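Alpha/beta hydrolase fold protein (Nakamurella multipartita, PDB 4Y7D) probably acts as a hydrolase of the alpha/beta hydrolase superfamily, with a substrate that remains unidentified. Local coordinates at residues Ser42-Asp47 and Arg216-Phe220; Val65-Pro69 and Gln85-Tyr89; Lys199-Thr203 and Leu279-His284; Met52-Leu56 and Val103-Ser107; Phe93-Ala99 and Pro121-Arg125. All blocks are in the same frame, centred on the assembly; numbering follows the deposited sequence.

How the contacts relate
All five contacts belong to one alpha/beta hydrolase unit built on a mixed sheet. Contact 1 closes the longest loop, with contacts 4, 2 and 5 inside it; contact 2 is nested in contact 4, contact 5 alternates with contact 4, and contact 3 alternates with contact 1. Contacts 1 and 4 share helix 46-58, contacts 2 and 5 share helix 82-95. Contacts 3 and 4, centres about 12 Å apart, touch through W282, W106 and the M52 carbonyl, whereas the centres of contacts 3 and 5 lie about 29 Å apart on opposite sides of the chain's centre. Contacts 1 and 3 tie helices inserted after strand 124-130 to the core that contacts 2, 4 and 5 assemble.

Contact 1: residues Ser42-Asp47 and Arg216-Phe220; sequences SPGGHD and RKAGF
R216 NH2 is shared by two acceptors, lying 2.7 Å from D47 OD1 and 3.1 Å from G44 O. The contact belongs to the alpha/beta hydrolase fold: 42-47 is the loop and helix start following strand 35-39, with the cis peptide before P43 as in the HGxP motif of relatives, and 216-220 enters helix 217-227 of the helical region inserted between strands 124-130 and 242-247, probably a cap. R216 grips the carboxylate end-on, with NH1 to D47 OD2 at 2.7 Å completing a two-nitrogen salt bridge. Carboxylate and guanidinium planes are only 17° apart, and both oxygens are met on their syn sides, so neither group can turn without losing a bond. The D47 carboxylate is offered by chi1 of 56°, which places CG between the backbone N and the carbonyl carbon. G44 O, in contrast, receives its N-H from above the carbonyl plane, although it lies within the guanidinium plane. With an alanine in place of R216, D47 would probably be left without its cationic mate and G44 O would lose this donor. At the other end S42 OG turns to D223, and F220, which also stacks on H212, lies alongside P43. The proline's CD approaches F220 CD1 to 3.7 Å, while its CB sits 4.0 Å from R216 CD.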
# COMPACT_ATOMS: atom_id res chain seq x y z
N SER A 42 -1.27 2.76 5.67
CA SER A 42 -1.76 3.20 6.98
C SER A 42 -1.86 4.72 7.05
O SER A 42 -0.82 5.39 7.08
CB SER A 42 -0.80 2.77 8.06
OG SER A 42 -0.54 1.38 8.10
N PRO A 43 -3.08 5.29 7.07
CA PRO A 43 -4.36 4.60 6.90
C PRO A 43 -4.59 4.26 5.44
O PRO A 43 -3.78 4.61 4.58
CB PRO A 43 -5.38 5.66 7.31
CG PRO A 43 -4.74 6.93 6.82
CD PRO A 43 -3.27 6.75 7.14
N GLY A 44 -5.72 3.62 5.16
CA GLY A 44 -6.07 3.24 3.81
C GLY A 44 -7.42 2.55 3.86
O GLY A 44 -8.26 2.78 4.73
N GLY A 45 -7.64 1.74 2.86
CA GLY A 45 -8.89 1.05 2.70
C GLY A 45 -9.02 0.66 1.26
O GLY A 45 -8.12 0.87 0.47
N HIS A 46 -10.19 0.16 0.88
CA HIS A 46 -10.31 -0.35 -0.49
C HIS A 46 -10.23 0.75 -1.55
O HIS A 46 -9.97 0.49 -2.70
CB HIS A 46 -11.61 -1.17 -0.63
CG HIS A 46 -12.85 -0.36 -0.44
ND1 HIS A 46 -13.56 -0.35 0.74
CD2 HIS A 46 -13.49 0.51 -1.27
CE1 HIS A 46 -14.57 0.50 0.64
NE2 HIS A 46 -14.55 1.03 -0.58
N ASP A 47 -10.49 2.00 -1.18
CA ASP A 47 -10.30 3.10 -2.13
C ASP A 47 -8.83 3.26 -2.53
O ASP A 47 -8.53 3.34 -3.71
CB ASP A 47 -10.89 4.41 -1.61
CG ASP A 47 -10.36 4.84 -0.21
OD1 ASP A 47 -9.81 4.06 0.64
OD2 ASP A 47 -10.52 6.06 0.05
N ARG A 216 -11.52 5.09 9.32
CA ARG A 216 -10.16 4.65 9.25
C ARG A 216 -9.43 4.72 10.60
O ARG A 216 -8.31 4.27 10.69
CB ARG A 216 -9.40 5.42 8.19
CG ARG A 216 -9.98 5.33 6.77
CD ARG A 216 -9.08 6.02 5.78
NE ARG A 216 -9.77 6.74 4.69
CZ ARG A 216 -9.86 6.30 3.44
NH1 ARG A 216 -10.48 7.02 2.54
NH2 ARG A 216 -9.37 5.13 3.10
N LYS A 217 -10.05 5.25 11.64
CA LYS A 217 -9.35 5.45 12.89
C LYS A 217 -8.90 4.18 13.64
O LYS A 217 -7.75 4.08 14.10
CB LYS A 217 -10.18 6.33 13.82
CG LYS A 217 -9.51 6.61 15.12
CD LYS A 217 -10.27 7.64 15.94
CE LYS A 217 -9.99 7.49 17.44
NZ LYS A 217 -8.56 7.68 17.82
N ALA A 218 -9.80 3.19 13.74
CA ALA A 218 -9.48 1.97 14.49
C ALA A 218 -8.27 1.26 13.94
O ALA A 218 -7.38 0.83 14.68
CB ALA A 218 -10.67 1.02 14.56
N GLY A 219 -8.26 1.14 12.62
CA GLY A 219 -7.20 0.42 11.95
C GLY A 219 -5.90 1.19 11.96
O GLY A 219 -4.82 0.60 12.08
N PHE A 220 -6.00 2.51 11.86
CA PHE A 220 -4.80 3.35 11.87
C PHE A 220 -4.13 3.30 13.24
O PHE A 220 -2.92 3.07 13.33
CB PHE A 220 -5.15 4.79 11.51
CG PHE A 220 -3.95 5.71 11.60
CD1 PHE A 220 -2.96 5.62 10.66
CD2 PHE A 220 -3.79 6.57 12.69
CE1 PHE A 220 -1.82 6.41 10.74
CE2 PHE A 220 -2.66 7.40 12.78
CZ PHE A 220 -1.68 7.32 11.79

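Contact 2: residues Val65-Pro69 and Gln85-Tyr89; sequences VVDRP and QAELY
R68 and Q85 cross at about a right angle, and R68 NH2 donates to Q85 OE1 at 3.1 Å. The donor lies in the amide carbonyl plane on a lone pair, and OE1 lies close to the guanidinium plane, although the two planes are themselves 38° apart. The bend of R68 at chi3, -70°, turns the guanidinium toward the glutamine; one helical turn on, Y89 OH sits 3.0 Å from R68 CD. This is the tight part of the contact: CG of R68 is also close to that hydroxyl, and P69 slides past Q85 in the opposing direction, with CD 3.7 Å from Q85 NE2. P69 CG and L88 CD2 meet tip to tip at 3.7 Å. Q85 O, of the same helix, lies over the centre of one face of the Y89 ring. Packing is looser at two places. V66 CG2 comes no nearer to Y89 CE1 than 4.3 Å, and beyond the proline a water bridges P69 O (2.7 Å) and Q85 NE2 (2.9 Å), accepting from the amide. The amide nitrogen has a further acceptor in G79 O. R68 NH1 forms a salt bridge with D223, and its NE bonds to H40 O. Helix 82-95 thus lies against the end of strand 62-66, with Y89 packed on L37 and V39 of strand 35-39 and its hydroxyl bonded to S112 of helix 110-119.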
# COMPACT_ATOMS: atom_id res chain seq x y z
N VAL A 65 -8.80 -6.69 -3.44
CA VAL A 65 -8.36 -5.47 -2.72
C VAL A 65 -9.06 -5.48 -1.37
O VAL A 65 -10.30 -5.34 -1.34
CB VAL A 65 -8.83 -4.22 -3.49
CG1 VAL A 65 -8.48 -2.95 -2.72
CG2 VAL A 65 -8.36 -4.24 -4.95
N VAL A 66 -8.32 -5.73 -0.30
CA VAL A 66 -8.93 -5.82 1.02
C VAL A 66 -9.06 -4.49 1.70
O VAL A 66 -8.29 -3.57 1.40
CB VAL A 66 -8.10 -6.71 1.99
CG1 VAL A 66 -8.32 -8.17 1.65
CG2 VAL A 66 -6.62 -6.35 1.96
N ASP A 67 -10.00 -4.42 2.64
CA ASP A 67 -9.97 -3.47 3.75
C ASP A 67 -9.33 -4.23 4.91
O ASP A 67 -9.86 -5.23 5.36
CB ASP A 67 -11.37 -3.01 4.13
CG ASP A 67 -11.93 -1.98 3.20
OD1 ASP A 67 -11.27 -0.93 3.03
OD2 ASP A 67 -13.05 -2.16 2.62
N ARG A 68 -8.16 -3.79 5.38
CA ARG A 68 -7.53 -4.44 6.52
C ARG A 68 -8.35 -4.19 7.77
O ARG A 68 -9.15 -3.23 7.82
CB ARG A 68 -6.08 -4.01 6.69
CG ARG A 68 -5.20 -4.48 5.52
CD ARG A 68 -3.71 -4.39 5.82
NE ARG A 68 -3.29 -2.98 5.88
CZ ARG A 68 -3.05 -2.33 7.00
NH1 ARG A 68 -2.76 -1.05 6.96
NH2 ARG A 68 -3.16 -2.94 8.15
N PRO A 69 -8.22 -5.08 8.74
CA PRO A 69 -8.97 -4.91 10.00
C PRO A 69 -8.86 -3.53 10.61
O PRO A 69 -7.73 -3.00 10.74
CB PRO A 69 -8.36 -5.98 10.89
CG PRO A 69 -8.06 -7.10 9.91
CD PRO A 69 -7.50 -6.38 8.71
N GLN A 85 -3.32 -10.68 10.61
CA GLN A 85 -3.78 -10.20 9.32
C GLN A 85 -3.33 -11.12 8.19
O GLN A 85 -4.13 -11.40 7.30
CB GLN A 85 -3.39 -8.72 9.12
CG GLN A 85 -4.12 -7.86 10.14
CD GLN A 85 -3.97 -6.37 9.99
OE1 GLN A 85 -3.36 -5.87 9.04
NE2 GLN A 85 -4.59 -5.62 10.94
N ALA A 86 -2.09 -11.61 8.23
CA ALA A 86 -1.64 -12.64 7.28
C ALA A 86 -2.55 -13.88 7.35
O ALA A 86 -2.94 -14.45 6.29
CB ALA A 86 -0.23 -13.04 7.57
N GLU A 87 -2.89 -14.31 8.56
CA GLU A 87 -3.77 -15.46 8.76
C GLU A 87 -5.12 -15.21 8.14
O GLU A 87 -5.71 -16.11 7.51
CB GLU A 87 -3.91 -15.84 10.23
CG GLU A 87 -4.37 -17.27 10.44
CD GLU A 87 -3.35 -18.32 9.94
OE1 GLU A 87 -2.14 -18.09 10.00
OE2 GLU A 87 -3.79 -19.41 9.53
N LEU A 88 -5.60 -13.98 8.23
CA LEU A 88 -6.86 -13.60 7.61
C LEU A 88 -6.78 -13.65 6.12
O LEU A 88 -7.69 -14.14 5.48
CB LEU A 88 -7.26 -12.17 8.03
CG LEU A 88 -8.59 -11.61 7.53
CD1 LEU A 88 -9.78 -12.41 8.01
CD2 LEU A 88 -8.76 -10.16 7.94
N TYR A 89 -5.67 -13.20 5.54
CA TYR A 89 -5.54 -13.24 4.09
C TYR A 89 -5.55 -14.68 3.57
O TYR A 89 -6.16 -15.00 2.53
CB TYR A 89 -4.22 -12.58 3.58
CG TYR A 89 -3.98 -11.15 4.07
CD1 TYR A 89 -5.06 -10.31 4.38
CD2 TYR A 89 -2.69 -10.66 4.18
CE1 TYR A 89 -4.85 -9.01 4.81
CE2 TYR A 89 -2.46 -9.36 4.65
CZ TYR A 89 -3.54 -8.56 4.95
OH TYR A 89 -3.35 -7.31 5.45
O HOH W 1 -5.10 -2.77 11.43

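Contact 3: residues Lys199-Thr203 and Leu279-His284; sequences KERFT and LAFWVH
K199 and V283 bring the two backbones within 5.4 Å, CA to CA, where helix 197-209 passes the short helix 280-283, whose first turn is gathered by L279 O accepting from the N of both W282 and V283 on opposite faces of its plane. The centre of the interface is an offset stack. The F202 ring lies over the five-membered ring of W282, centroids 4.0 Å apart and planes at 14°, with F202 CZ 3.3 Å from W282 CD2. W282 CB adds a CH-pi contact, 3.6 Å from the F202 centroid and nearly on the ring normal. On its opposite face the indole is covered by F281 CD2, so it is sandwiched between two aromatic side chains. In the alpha/beta hydrolase fold this joins a helix of the region inserted between strands 124-130 and 242-247 to the loop and turn after the last strand, 269-273. An alanine here instead of W282 would probably deprive F202 of its stacking partner and leave M52 O without the NE1 donor that the indole supplies. Around the stack, L279 CD2 reaches the edge of the F202 ring at 4.0 Å from CE2, while T203 OG1, 2.8 Å from K199 O and bonded to it, has V283 CG1 beside it at 3.4 Å. K199 runs its aliphatic chain past the end of the short helix: CE lies 3.4 Å from V283 O, and NZ goes on to a salt bridge with D196.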
# COMPACT_ATOMS: atom_id res chain seq x y z
N LYS A 199 -1.76 9.48 -13.30
CA LYS A 199 -0.96 9.91 -12.17
C LYS A 199 -1.73 10.89 -11.31
O LYS A 199 -1.66 10.81 -10.06
CB LYS A 199 0.36 10.51 -12.60
CG LYS A 199 1.35 9.48 -13.12
CD LYS A 199 2.69 10.08 -13.48
CE LYS A 199 3.68 8.96 -13.77
NZ LYS A 199 3.68 8.78 -15.24
N GLU A 200 -2.46 11.80 -11.95
CA GLU A 200 -3.24 12.81 -11.21
C GLU A 200 -4.31 12.11 -10.38
O GLU A 200 -4.46 12.38 -9.18
CB GLU A 200 -3.89 13.82 -12.17
CG GLU A 200 -4.73 14.89 -11.45
CD GLU A 200 -5.32 15.91 -12.37
OE1 GLU A 200 -4.96 15.98 -13.59
OE2 GLU A 200 -6.16 16.69 -11.88
N ARG A 201 -5.06 11.23 -11.02
CA ARG A 201 -6.12 10.52 -10.34
C ARG A 201 -5.58 9.72 -9.17
O ARG A 201 -6.16 9.76 -8.07
CB ARG A 201 -6.88 9.61 -11.31
CG ARG A 201 -7.91 8.75 -10.61
CD ARG A 201 -8.76 7.93 -11.57
NE ARG A 201 -7.95 7.25 -12.59
CZ ARG A 201 -8.45 6.48 -13.55
NH1 ARG A 201 -7.63 5.94 -14.42
NH2 ARG A 201 -9.76 6.25 -13.63
N PHE A 202 -4.47 8.99 -9.39
CA PHE A 202 -3.88 8.20 -8.31
C PHE A 202 -3.53 9.08 -7.12
O PHE A 202 -3.85 8.75 -5.95
CB PHE A 202 -2.59 7.46 -8.76
CG PHE A 202 -1.91 6.72 -7.66
CD1 PHE A 202 -2.27 5.40 -7.36
CD2 PHE A 202 -0.92 7.31 -6.90
CE1 PHE A 202 -1.67 4.71 -6.33
CE2 PHE A 202 -0.32 6.63 -5.85
CZ PHE A 202 -0.69 5.32 -5.56
N THR A 203 -2.87 10.22 -7.40
CA THR A 203 -2.40 11.08 -6.34
C THR A 203 -3.55 11.66 -5.50
O THR A 203 -3.46 11.73 -4.27
CB THR A 203 -1.49 12.21 -6.89
OG1 THR A 203 -0.43 11.64 -7.66
CG2 THR A 203 -0.88 13.03 -5.74
N LEU A 279 5.16 7.99 -3.25
CA LEU A 279 4.25 7.59 -4.32
C LEU A 279 4.99 7.22 -5.62
O LEU A 279 4.36 6.95 -6.65
CB LEU A 279 3.28 8.74 -4.67
CG LEU A 279 2.13 8.99 -3.68
CD1 LEU A 279 2.58 9.49 -2.34
CD2 LEU A 279 1.12 9.97 -4.29
N ALA A 280 6.31 7.19 -5.58
CA ALA A 280 7.10 6.98 -6.80
C ALA A 280 6.70 5.84 -7.74
O ALA A 280 6.76 6.00 -8.96
CB ALA A 280 8.57 6.83 -6.42
N PHE A 281 6.34 4.69 -7.21
CA PHE A 281 6.06 3.51 -8.04
C PHE A 281 4.90 3.84 -9.02
O PHE A 281 4.85 3.26 -10.08
CB PHE A 281 5.74 2.33 -7.13
CG PHE A 281 5.33 1.06 -7.83
CD1 PHE A 281 6.21 0.30 -8.54
CD2 PHE A 281 4.01 0.59 -7.71
CE1 PHE A 281 5.82 -0.90 -9.09
CE2 PHE A 281 3.62 -0.60 -8.31
CZ PHE A 281 4.53 -1.35 -8.98
N TRP A 282 4.00 4.75 -8.63
CA TRP A 282 2.91 5.18 -9.47
C TRP A 282 3.12 6.50 -10.17
O TRP A 282 2.57 6.68 -11.27
CB TRP A 282 1.57 5.24 -8.72
CG TRP A 282 1.11 3.86 -8.26
CD1 TRP A 282 0.28 2.99 -8.95
CD2 TRP A 282 1.44 3.21 -7.03
NE1 TRP A 282 0.08 1.85 -8.21
CE2 TRP A 282 0.77 1.95 -7.03
CE3 TRP A 282 2.22 3.56 -5.92
CZ2 TRP A 282 0.91 1.05 -6.01
CZ3 TRP A 282 2.34 2.66 -4.88
CH2 TRP A 282 1.66 1.41 -4.93
N VAL A 283 3.86 7.42 -9.59
CA VAL A 283 3.93 8.77 -10.14
C VAL A 283 5.31 9.26 -10.63
O VAL A 283 5.41 10.33 -11.22
CB VAL A 283 3.31 9.82 -9.19
CG1 VAL A 283 1.91 9.37 -8.77
CG2 VAL A 283 4.22 10.14 -8.00
N HIS A 284 6.37 8.48 -10.40
CA HIS A 284 7.74 8.92 -10.78
C HIS A 284 7.83 8.83 -12.30
O HIS A 284 7.22 7.93 -12.91
CB HIS A 284 8.75 8.03 -10.08
CG HIS A 284 10.18 8.41 -10.31
ND1 HIS A 284 10.85 8.11 -11.47
CD2 HIS A 284 11.07 9.09 -9.54
CE1 HIS A 284 12.08 8.58 -11.42
NE2 HIS A 284 12.24 9.17 -10.26

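Contact 4: residues Met52-Leu56 and Val103-Ser107; sequences MARFL and VLCWS
The side chain of M52, deposited as selenomethionine, runs out from its helix and then bends at chi3, 58°, which turns the methyl CE toward W106 CB and L104 CG. L104 answers with CG anti to its own backbone N (chi1 173°), directing its branch at the helix. CE of M52 comes to 3.7 Å from W106 CB and 4.1 Å from L104 CG, while its SE lies at the edge of the indole, 5.3 Å from the centroid of the six-membered ring, a Met-aromatic contact. L104 CD2 is held between two side chains of the next turn, 3.9 Å from L56 CD1 and equally far from F55 CE1, which meets it with the ring edge. Apart from the Met-aromatic contact, the pairs are apolar. The segment axes are 10.4 Å apart at an angle of 147°, closer to antiparallel than to perpendicular. C105 points to the other side of the sheet, where S113 of helix 110-119 lies. M52 also touches V38 of strand 35-39. S107, which follows W106 of strand 101-106, has positive phi and its OG is bonded to H278 NE2, a geometry consistent with the nucleophile elbow of alpha/beta hydrolases.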
# COMPACT_ATOMS: atom_id res chain seq x y z
N MSE A 52 -4.17 1.72 -6.15
CA MSE A 52 -2.94 0.91 -6.29
C MSE A 52 -3.08 -0.16 -7.40
O MSE A 52 -2.12 -0.45 -8.11
CB MSE A 52 -2.59 0.20 -5.00
CG MSE A 52 -2.16 1.13 -3.86
SE MSE A 52 -2.11 0.11 -2.15
CE MSE A 52 -0.87 -1.28 -2.63
N ALA A 53 -4.28 -0.76 -7.50
CA ALA A 53 -4.53 -1.92 -8.36
C ALA A 53 -4.81 -1.55 -9.79
O ALA A 53 -4.82 -2.46 -10.65
CB ALA A 53 -5.71 -2.72 -7.85
N ARG A 54 -5.10 -0.29 -10.11
CA ARG A 54 -5.52 -0.02 -11.50
C ARG A 54 -4.54 -0.51 -12.55
O ARG A 54 -4.96 -1.03 -13.61
CB ARG A 54 -5.80 1.46 -11.79
CG ARG A 54 -7.10 1.98 -11.20
CD ARG A 54 -7.38 3.39 -11.76
NE ARG A 54 -8.62 3.84 -11.15
CZ ARG A 54 -8.71 4.58 -10.04
NH1 ARG A 54 -7.64 5.09 -9.45
NH2 ARG A 54 -9.92 4.89 -9.58
N PHE A 55 -3.25 -0.33 -12.32
CA PHE A 55 -2.28 -0.75 -13.35
C PHE A 55 -2.34 -2.29 -13.59
O PHE A 55 -2.07 -2.76 -14.68
CB PHE A 55 -0.85 -0.27 -13.02
CG PHE A 55 -0.12 -1.14 -12.02
CD1 PHE A 55 -0.33 -0.99 -10.64
CD2 PHE A 55 0.82 -2.08 -12.45
CE1 PHE A 55 0.36 -1.76 -9.73
CE2 PHE A 55 1.52 -2.84 -11.53
CZ PHE A 55 1.29 -2.68 -10.16
N LEU A 56 -2.67 -3.05 -12.55
CA LEU A 56 -2.73 -4.50 -12.64
C LEU A 56 -3.90 -4.92 -13.51
O LEU A 56 -3.77 -5.77 -14.43
CB LEU A 56 -2.88 -5.11 -11.24
CG LEU A 56 -1.65 -5.01 -10.33
CD1 LEU A 56 -2.00 -5.51 -8.93
CD2 LEU A 56 -0.43 -5.77 -10.83
N VAL A 103 1.06 -10.97 -4.50
CA VAL A 103 0.80 -10.01 -3.47
C VAL A 103 1.49 -8.67 -3.83
O VAL A 103 2.68 -8.64 -4.15
CB VAL A 103 1.31 -10.48 -2.10
CG1 VAL A 103 1.05 -9.38 -1.07
CG2 VAL A 103 0.64 -11.78 -1.71
N LEU A 104 0.73 -7.60 -3.80
CA LEU A 104 1.21 -6.22 -3.96
C LEU A 104 0.90 -5.49 -2.67
O LEU A 104 -0.28 -5.33 -2.30
CB LEU A 104 0.53 -5.50 -5.10
CG LEU A 104 0.81 -4.01 -5.26
CD1 LEU A 104 2.26 -3.84 -5.69
CD2 LEU A 104 -0.11 -3.34 -6.24
N CYS A 105 1.94 -4.97 -2.04
CA CYS A 105 1.78 -4.16 -0.83
C CYS A 105 2.52 -2.85 -0.93
O CYS A 105 3.49 -2.72 -1.67
CB CYS A 105 2.20 -4.93 0.39
SG CYS A 105 3.95 -5.34 0.57
N TRP A 106 2.06 -1.88 -0.13
CA TRP A 106 2.75 -0.58 -0.06
C TRP A 106 2.69 -0.13 1.36
O TRP A 106 1.69 -0.37 2.02
CB TRP A 106 2.02 0.39 -0.96
CG TRP A 106 2.50 1.82 -1.02
CD1 TRP A 106 3.77 2.30 -0.85
CD2 TRP A 106 1.71 2.93 -1.39
NE1 TRP A 106 3.81 3.65 -1.09
CE2 TRP A 106 2.55 4.06 -1.42
CE3 TRP A 106 0.36 3.07 -1.74
CZ2 TRP A 106 2.08 5.33 -1.75
CZ3 TRP A 106 -0.11 4.33 -2.11
CH2 TRP A 106 0.75 5.45 -2.09
N SER A 107 3.80 0.46 1.86
CA SER A 107 3.80 1.23 3.11
C SER A 107 3.37 0.37 4.32
O SER A 107 3.95 -0.72 4.57
CB SER A 107 2.90 2.46 2.89
OG SER A 107 3.21 3.52 3.79

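Contact 5: residues Phe93-Ala99 and Pro121-Arg125; sequences FDALGLA and PDRVR
R123 NE donates to A99 O at 2.7 Å, and its NH2 is divided between D94 OD1 at 2.8 Å, in a salt bridge, and L98 O at 2.9 Å. NH1 adds a weak bond to the same carboxylate oxygen, so one oxygen bridges both terminal nitrogens. L98 O is approached nearly end-on and lies in the guanidinium plane, whereas A99 O takes its N-H from above its own carbonyl plane. The bends at chi2 and chi3, -51° and -70°, curl the arginine round to this ring of acceptors. Both carbonyls follow a Schellman motif at G97, which ends helix 82-95 and turns the chain back. F93 CD2 lies over one guanidinium face, the two planes 72° apart and so not stacked, and F93 CB is 3.3 Å from R123 NH2; the ring edge carries CE2 to within 3.4 Å of R123 O. The F93 side chain also touches A101 and L37 of the sheet. One cation thus satisfies two backbone carbonyls and an acid, joining the helix end to the 3-10 turn before strand 124-130, and since D94 lies at the surface, solvent is likely to weaken the ionic part more than the carbonyl bonds.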
# COMPACT_ATOMS: atom_id res chain seq x y z
N PHE A 93 -8.21 -16.43 1.05
CA PHE A 93 -7.91 -17.24 -0.12
C PHE A 93 -8.69 -18.55 -0.02
O PHE A 93 -9.31 -19.01 -0.96
CB PHE A 93 -6.40 -17.55 -0.15
CG PHE A 93 -5.49 -16.38 -0.55
CD1 PHE A 93 -5.97 -15.10 -0.81
CD2 PHE A 93 -4.11 -16.59 -0.64
CE1 PHE A 93 -5.09 -14.06 -1.13
CE2 PHE A 93 -3.23 -15.59 -0.98
CZ PHE A 93 -3.71 -14.29 -1.21
N ASP A 94 -8.71 -19.15 1.17
CA ASP A 94 -9.51 -20.38 1.38
C ASP A 94 -11.00 -20.13 1.02
O ASP A 94 -11.65 -20.95 0.33
CB ASP A 94 -9.47 -20.87 2.83
CG ASP A 94 -8.13 -21.44 3.27
OD1 ASP A 94 -7.25 -21.64 2.43
OD2 ASP A 94 -7.99 -21.68 4.49
N ALA A 95 -11.54 -19.00 1.49
CA ALA A 95 -12.92 -18.64 1.24
C ALA A 95 -13.25 -18.33 -0.23
O ALA A 95 -14.42 -18.40 -0.63
CB ALA A 95 -13.39 -17.51 2.16
N LEU A 96 -12.23 -18.00 -1.02
CA LEU A 96 -12.35 -17.84 -2.46
C LEU A 96 -11.97 -19.08 -3.21
O LEU A 96 -12.02 -19.04 -4.41
CB LEU A 96 -11.50 -16.67 -2.95
CG LEU A 96 -11.80 -15.32 -2.26
CD1 LEU A 96 -10.79 -14.26 -2.71
CD2 LEU A 96 -13.22 -14.89 -2.53
N GLY A 97 -11.65 -20.18 -2.53
CA GLY A 97 -11.24 -21.41 -3.21
C GLY A 97 -9.93 -21.29 -3.96
O GLY A 97 -9.72 -21.97 -4.97
N LEU A 98 -9.07 -20.41 -3.48
CA LEU A 98 -7.86 -19.99 -4.17
C LEU A 98 -6.62 -20.59 -3.52
O LEU A 98 -6.39 -20.40 -2.32
CB LEU A 98 -7.80 -18.46 -4.17
CG LEU A 98 -6.71 -17.79 -4.94
CD1 LEU A 98 -6.81 -18.12 -6.39
CD2 LEU A 98 -6.82 -16.30 -4.70
N ALA A 99 -5.81 -21.29 -4.33
CA ALA A 99 -4.57 -21.94 -3.83
C ALA A 99 -3.46 -20.94 -3.47
O ALA A 99 -2.82 -21.03 -2.40
CB ALA A 99 -4.03 -22.93 -4.86
N PRO A 121 4.17 -19.50 2.73
CA PRO A 121 4.84 -19.39 1.41
C PRO A 121 4.13 -20.11 0.26
O PRO A 121 4.18 -19.66 -0.88
CB PRO A 121 6.22 -20.03 1.69
CG PRO A 121 5.94 -21.01 2.80
CD PRO A 121 5.03 -20.21 3.71
N ASP A 122 3.43 -21.19 0.55
CA ASP A 122 2.69 -21.90 -0.49
C ASP A 122 1.53 -21.08 -1.09
O ASP A 122 0.99 -21.47 -2.12
CB ASP A 122 2.09 -23.22 0.07
CG ASP A 122 3.16 -24.26 0.42
OD1 ASP A 122 4.35 -24.08 0.08
OD2 ASP A 122 2.79 -25.28 1.04
N ARG A 123 1.12 -20.02 -0.41
CA ARG A 123 -0.03 -19.19 -0.81
C ARG A 123 0.37 -17.92 -1.57
O ARG A 123 -0.50 -17.20 -2.07
CB ARG A 123 -0.84 -18.75 0.40
CG ARG A 123 -1.20 -19.83 1.38
CD ARG A 123 -1.84 -21.05 0.77
NE ARG A 123 -3.22 -20.85 0.26
CZ ARG A 123 -4.33 -20.86 1.01
NH1 ARG A 123 -4.29 -20.97 2.32
NH2 ARG A 123 -5.51 -20.72 0.43
N VAL A 124 1.68 -17.66 -1.67
CA VAL A 124 2.20 -16.46 -2.31
C VAL A 124 3.05 -16.82 -3.56
O VAL A 124 4.14 -17.42 -3.45
CB VAL A 124 3.02 -15.64 -1.30
CG1 VAL A 124 3.61 -14.41 -1.94
CG2 VAL A 124 2.17 -15.25 -0.10
N ARG A 125 2.52 -16.50 -4.74
CA ARG A 125 3.20 -16.76 -6.01
C ARG A 125 4.39 -15.84 -6.27
O ARG A 125 5.41 -16.25 -6.89
CB ARG A 125 2.21 -16.59 -7.17
CG ARG A 125 1.06 -17.59 -7.20
CD ARG A 125 0.81 -18.18 -8.60
NE ARG A 125 -0.26 -19.19 -8.60
CZ ARG A 125 -0.15 -20.44 -8.12
NH1 ARG A 125 -1.20 -21.28 -8.16
NH2 ARG A 125 0.98 -20.87 -7.56